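Local atomic coordinates of conserved exported protein (Bacteroides fragilis, PDB entry 3CLW), a protein that probably hydrolyses O-glycosidic bonds as a TIM-barrel glycoside hydrolase of family 30. Residues I150-D155 with Y208-E213; K216-A221 with T225-P230. All coordinates share one frame; numbering follows the deposited sequence.

Contact 1: residues I150-D155 with Y208-E213; sequences INLQND and YRMVEE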
# COMPACT_ATOMS: atom_id res chain seq x y z
N ILE A 150 22.70 -8.14 -3.72
CA ILE A 150 21.54 -8.97 -3.39
C ILE A 150 22.01 -10.25 -2.73
O ILE A 150 23.00 -10.85 -3.17
CB ILE A 150 20.71 -9.24 -4.66
CG1 ILE A 150 19.33 -9.85 -4.31
CG2 ILE A 150 21.55 -10.05 -5.71
CD1 ILE A 150 18.32 -9.85 -5.46
N ASN A 151 21.32 -10.66 -1.66
CA ASN A 151 21.58 -11.95 -1.04
C ASN A 151 20.94 -13.09 -1.88
O ASN A 151 19.97 -13.73 -1.45
CB ASN A 151 21.11 -11.97 0.42
CG ASN A 151 21.39 -13.30 1.12
OD1 ASN A 151 22.47 -13.89 0.96
ND2 ASN A 151 20.42 -13.77 1.92
N LEU A 152 21.47 -13.26 -3.08
CA LEU A 152 21.00 -14.26 -4.05
C LEU A 152 22.20 -14.68 -4.89
O LEU A 152 22.99 -13.85 -5.31
CB LEU A 152 19.88 -13.71 -4.94
CG LEU A 152 19.37 -14.58 -6.09
CD1 LEU A 152 18.60 -15.80 -5.58
CD2 LEU A 152 18.49 -13.79 -7.01
N GLN A 153 22.34 -15.97 -5.11
CA GLN A 153 23.48 -16.44 -5.86
C GLN A 153 23.41 -15.99 -7.32
O GLN A 153 22.32 -15.78 -7.88
CB GLN A 153 23.61 -17.95 -5.69
CG GLN A 153 24.03 -18.28 -4.29
CD GLN A 153 24.16 -19.75 -4.06
OE1 GLN A 153 23.39 -20.55 -4.58
NE2 GLN A 153 25.17 -20.13 -3.27
N ASN A 154 24.59 -15.80 -7.91
CA ASN A 154 24.75 -15.17 -9.23
C ASN A 154 24.06 -15.87 -10.37
O ASN A 154 23.75 -15.25 -11.37
CB ASN A 154 26.24 -15.07 -9.59
CG ASN A 154 26.78 -13.70 -9.39
OD1 ASN A 154 26.04 -12.71 -9.48
ND2 ASN A 154 28.10 -13.61 -9.13
N ASP A 155 23.88 -17.17 -10.24
CA ASP A 155 23.22 -17.93 -11.28
C ASP A 155 21.79 -18.31 -10.89
O ASP A 155 21.22 -19.22 -11.48
CB ASP A 155 24.02 -19.21 -11.53
CG ASP A 155 24.02 -20.14 -10.33
OD1 ASP A 155 23.84 -19.66 -9.19
OD2 ASP A 155 24.19 -21.36 -10.54
N TYR A 208 17.75 -4.81 -12.11
CA TYR A 208 17.65 -4.93 -13.55
C TYR A 208 17.63 -6.40 -13.97
O TYR A 208 16.82 -6.80 -14.82
CB TYR A 208 18.78 -4.12 -14.26
CG TYR A 208 18.80 -4.29 -15.76
CD1 TYR A 208 18.26 -3.33 -16.59
CD2 TYR A 208 19.36 -5.43 -16.34
CE1 TYR A 208 18.28 -3.49 -17.99
CE2 TYR A 208 19.38 -5.62 -17.73
CZ TYR A 208 18.85 -4.65 -18.54
OH TYR A 208 18.88 -4.84 -19.91
N ARG A 209 18.49 -7.20 -13.37
CA ARG A 209 18.53 -8.63 -13.67
C ARG A 209 17.24 -9.32 -13.28
O ARG A 209 16.75 -10.15 -14.04
CB ARG A 209 19.71 -9.35 -13.02
CG ARG A 209 21.04 -9.16 -13.70
CD ARG A 209 22.08 -10.18 -13.22
NE ARG A 209 21.91 -11.53 -13.81
CZ ARG A 209 22.56 -12.62 -13.38
NH1 ARG A 209 23.41 -12.55 -12.35
NH2 ARG A 209 22.37 -13.78 -13.97
N MET A 210 16.70 -9.00 -12.10
CA MET A 210 15.46 -9.60 -11.67
C MET A 210 14.36 -9.24 -12.66
O MET A 210 13.59 -10.10 -13.08
CB MET A 210 15.13 -9.21 -10.22
CG MET A 210 15.81 -10.13 -9.12
SD MET A 210 15.79 -11.92 -9.47
CE MET A 210 14.01 -12.13 -9.72
N VAL A 211 14.31 -7.98 -13.09
CA VAL A 211 13.32 -7.60 -14.09
C VAL A 211 13.51 -8.41 -15.39
O VAL A 211 12.57 -8.97 -15.92
CB VAL A 211 13.31 -6.09 -14.36
CG1 VAL A 211 12.36 -5.76 -15.51
CG2 VAL A 211 12.89 -5.34 -13.11
N GLU A 212 14.75 -8.49 -15.85
CA GLU A 212 15.08 -9.18 -17.07
C GLU A 212 14.66 -10.65 -16.98
O GLU A 212 13.98 -11.16 -17.88
CB GLU A 212 16.58 -9.04 -17.33
CG GLU A 212 17.15 -9.83 -18.48
CD GLU A 212 18.64 -9.44 -18.74
OE1 GLU A 212 19.49 -9.51 -17.79
OE2 GLU A 212 18.93 -9.01 -19.88
N GLU A 213 15.03 -11.32 -15.89
CA GLU A 213 14.69 -12.73 -15.73
C GLU A 213 13.17 -12.99 -15.54
O GLU A 213 12.61 -13.95 -16.10
CB GLU A 213 15.51 -13.37 -14.61
CG GLU A 213 17.01 -13.37 -14.85
CD GLU A 213 17.44 -14.09 -16.14
OE1 GLU A 213 16.79 -15.05 -16.60
OE2 GLU A 213 18.48 -13.69 -16.70

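Contact 2: residues K216-A221 with T225-P230; sequences KAISEA and TKILIP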
# COMPACT_ATOMS: atom_id res chain seq x y z
N LYS A 216 11.42 -12.66 -18.93
CA LYS A 216 11.58 -13.88 -19.70
C LYS A 216 10.69 -15.03 -19.18
O LYS A 216 10.03 -15.73 -19.95
CB LYS A 216 13.06 -14.27 -19.65
CG LYS A 216 13.44 -15.54 -20.40
CD LYS A 216 14.93 -15.80 -20.12
CE LYS A 216 15.53 -16.94 -20.95
NZ LYS A 216 17.00 -16.66 -21.22
N ALA A 217 10.70 -15.23 -17.87
CA ALA A 217 9.89 -16.27 -17.23
C ALA A 217 8.37 -16.06 -17.44
O ALA A 217 7.63 -17.01 -17.70
CB ALA A 217 10.26 -16.33 -15.73
N ILE A 218 7.91 -14.81 -17.38
CA ILE A 218 6.48 -14.52 -17.60
C ILE A 218 6.05 -14.82 -19.04
O ILE A 218 4.91 -15.25 -19.29
CB ILE A 218 6.12 -13.04 -17.25
CG1 ILE A 218 6.11 -12.82 -15.73
CG2 ILE A 218 4.75 -12.59 -17.92
CD1 ILE A 218 6.12 -11.33 -15.31
N SER A 219 6.97 -14.57 -19.99
CA SER A 219 6.72 -14.78 -21.41
C SER A 219 6.65 -16.27 -21.69
O SER A 219 5.72 -16.71 -22.36
CB SER A 219 7.79 -14.08 -22.29
OG SER A 219 7.60 -12.67 -22.29
N GLU A 220 7.57 -17.04 -21.11
CA GLU A 220 7.53 -18.51 -21.23
C GLU A 220 6.25 -19.12 -20.63
O GLU A 220 5.68 -20.05 -21.21
CB GLU A 220 8.77 -19.15 -20.59
CG GLU A 220 10.03 -19.15 -21.50
CD GLU A 220 11.38 -19.34 -20.75
OE1 GLU A 220 12.39 -18.77 -21.22
OE2 GLU A 220 11.42 -20.05 -19.69
N ALA A 221 5.82 -18.60 -19.48
CA ALA A 221 4.61 -19.08 -18.82
C ALA A 221 3.35 -18.58 -19.52
O ALA A 221 2.31 -19.20 -19.40
CB ALA A 221 4.61 -18.65 -17.36
N THR A 225 0.59 -11.29 -16.08
CA THR A 225 1.16 -10.73 -14.85
C THR A 225 2.30 -9.77 -15.16
O THR A 225 3.06 -10.01 -16.07
CB THR A 225 1.71 -11.87 -13.91
OG1 THR A 225 0.67 -12.83 -13.61
CG2 THR A 225 2.23 -11.29 -12.62
N LYS A 226 2.43 -8.69 -14.39
CA LYS A 226 3.46 -7.70 -14.61
C LYS A 226 4.37 -7.46 -13.41
O LYS A 226 4.02 -7.75 -12.26
CB LYS A 226 2.81 -6.39 -15.06
CG LYS A 226 2.22 -6.45 -16.46
CD LYS A 226 1.50 -5.16 -16.71
CE LYS A 226 0.45 -5.25 -17.83
NZ LYS A 226 0.96 -5.73 -19.16
N ILE A 227 5.55 -6.91 -13.70
CA ILE A 227 6.64 -6.81 -12.73
C ILE A 227 6.70 -5.41 -12.15
O ILE A 227 6.79 -4.44 -12.90
CB ILE A 227 8.01 -7.09 -13.40
CG1 ILE A 227 8.01 -8.43 -14.15
CG2 ILE A 227 9.14 -6.99 -12.38
CD1 ILE A 227 9.09 -8.47 -15.28
N LEU A 228 6.68 -5.32 -10.82
CA LEU A 228 6.69 -4.04 -10.12
C LEU A 228 7.95 -3.88 -9.28
O LEU A 228 8.28 -4.74 -8.46
CB LEU A 228 5.45 -3.89 -9.21
CG LEU A 228 5.39 -2.57 -8.40
CD1 LEU A 228 5.31 -1.33 -9.31
CD2 LEU A 228 4.29 -2.55 -7.34
N ILE A 229 8.63 -2.74 -9.49
CA ILE A 229 9.83 -2.38 -8.74
C ILE A 229 9.75 -0.88 -8.46
O ILE A 229 8.95 -0.21 -9.05
CB ILE A 229 11.14 -2.76 -9.56
CG1 ILE A 229 11.15 -2.03 -10.91
CG2 ILE A 229 11.21 -4.28 -9.77
CD1 ILE A 229 12.52 -1.78 -11.48
N PRO A 230 10.65 -0.33 -7.63
CA PRO A 230 11.66 -0.99 -6.78
C PRO A 230 11.30 -1.16 -5.31
O PRO A 230 12.09 -1.78 -4.58
CB PRO A 230 12.86 -0.05 -6.91
CG PRO A 230 12.21 1.31 -7.03
CD PRO A 230 10.86 1.13 -7.68

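Contact 1: residues I150-D155 with Y208-E213
Arg209 and Met210, neighbours on helix 204-221, meet the loop 150-155 that precedes helix 157-173, so the contact joins a loop to an outer helix of the TIM barrel expected for this glycoside hydrolase family. Arg209 comes first and makes the polar half. Its CB points toward the loop, and the bend at chi3 (78°) then sets the guanidinium edge at the backbone carbonyl of Asn154. Arg209 NH1 gives the stronger bond, 2.9 Å to Asn154 O; it lies in the carbonyl plane on a lone pair, while the oxygen sits 18° out of the guanidinium plane. Arg209 NH2 adds a weak second bond of 3.3 Å to the same Asn154 O, so one oxygen is gripped by both terminal nitrogens. Asn154 OD1 lies in plane at that edge, 3.9 Å from Arg209 NH1. A cation-pi contact with Phe157, on helix 157-173, also engages Arg209. Met210 follows with the apolar half. Its chain is bent at chi2 and chi3; CG faces Ile150 and SD faces Leu152. Ile150 brings CD1 to 4.4 Å from Met210 CG, and Phe157 and Phe160 also touch Met210. Ile150 N is hydrogen-bonded to Asp206 OD2, one turn earlier than Met210 on the helix. Leu152 keeps its CG anti to its own nitrogen (chi1 175°), and its CD2 methyl lies 4.1 Å from the Met210 SD.

Contact 2: residues K216-A221 with T225-P230
Helix residues 216-221 and residues 225-230, which open strand 226-232, are linked by three residues, and their backbones come nearest at Ile218 and Thr225, whose CA atoms are 7.1 Å apart. The helix end thus leads back into the strand, the helix-to-strand step expected of a TIM barrel, and the two are held by van der Waals packing of an isoleucine on a carbonyl oxygen and on a second isoleucine. Ile218 carries it from the helix side. Its CG1 lies anti to the carbonyl carbon (chi1 -74°), and an extended chi2 of 165° sends CD1 out toward the strand. Both branches rest on one oxygen: Ile218 CD1 sits 3.4 Å from Thr225 O, and Ile218 CG2 lies 3.6 Å from it. Ile218 CD1 is also 3.7 Å from Ile227 CG1. Ile227 crosses Ile218 at a slant, with Ile227 CD1 4.1 Å from Ile218 CD1. While the Ile218 methyls touch the Thr225 carbonyl, its hydroxyl OG1 is hydrogen-bonded to Val178 O at the start of strand 178-182. Val165 of helix 157-173 packs on Ile218, and Ile227 also touches Leu214 on helix 204-221. Strand 226-232 itself runs parallel between strands 178-182 and 270-276.

How the contacts relate
Both contacts use helix 204-221, contact 1 through its middle and contact 2 through its last turns, with centres 13 Å apart. They meet directly: Val211 O lies 3.6 Å from Ile227 CD1, and Val211 CG2 packs 3.9 Å from Ile229 CG2, so the helix reaches the barrel strand on one side while holding the loop 150-155 on another. Contact 1 is mixed, an exposed asparagine and a partly exposed arginine bonding beside a buried apolar patch. Contact 2 is wholly buried and packs isoleucine side chains with a backbone carbonyl where helix meets strand. Helix 157-173 borders both.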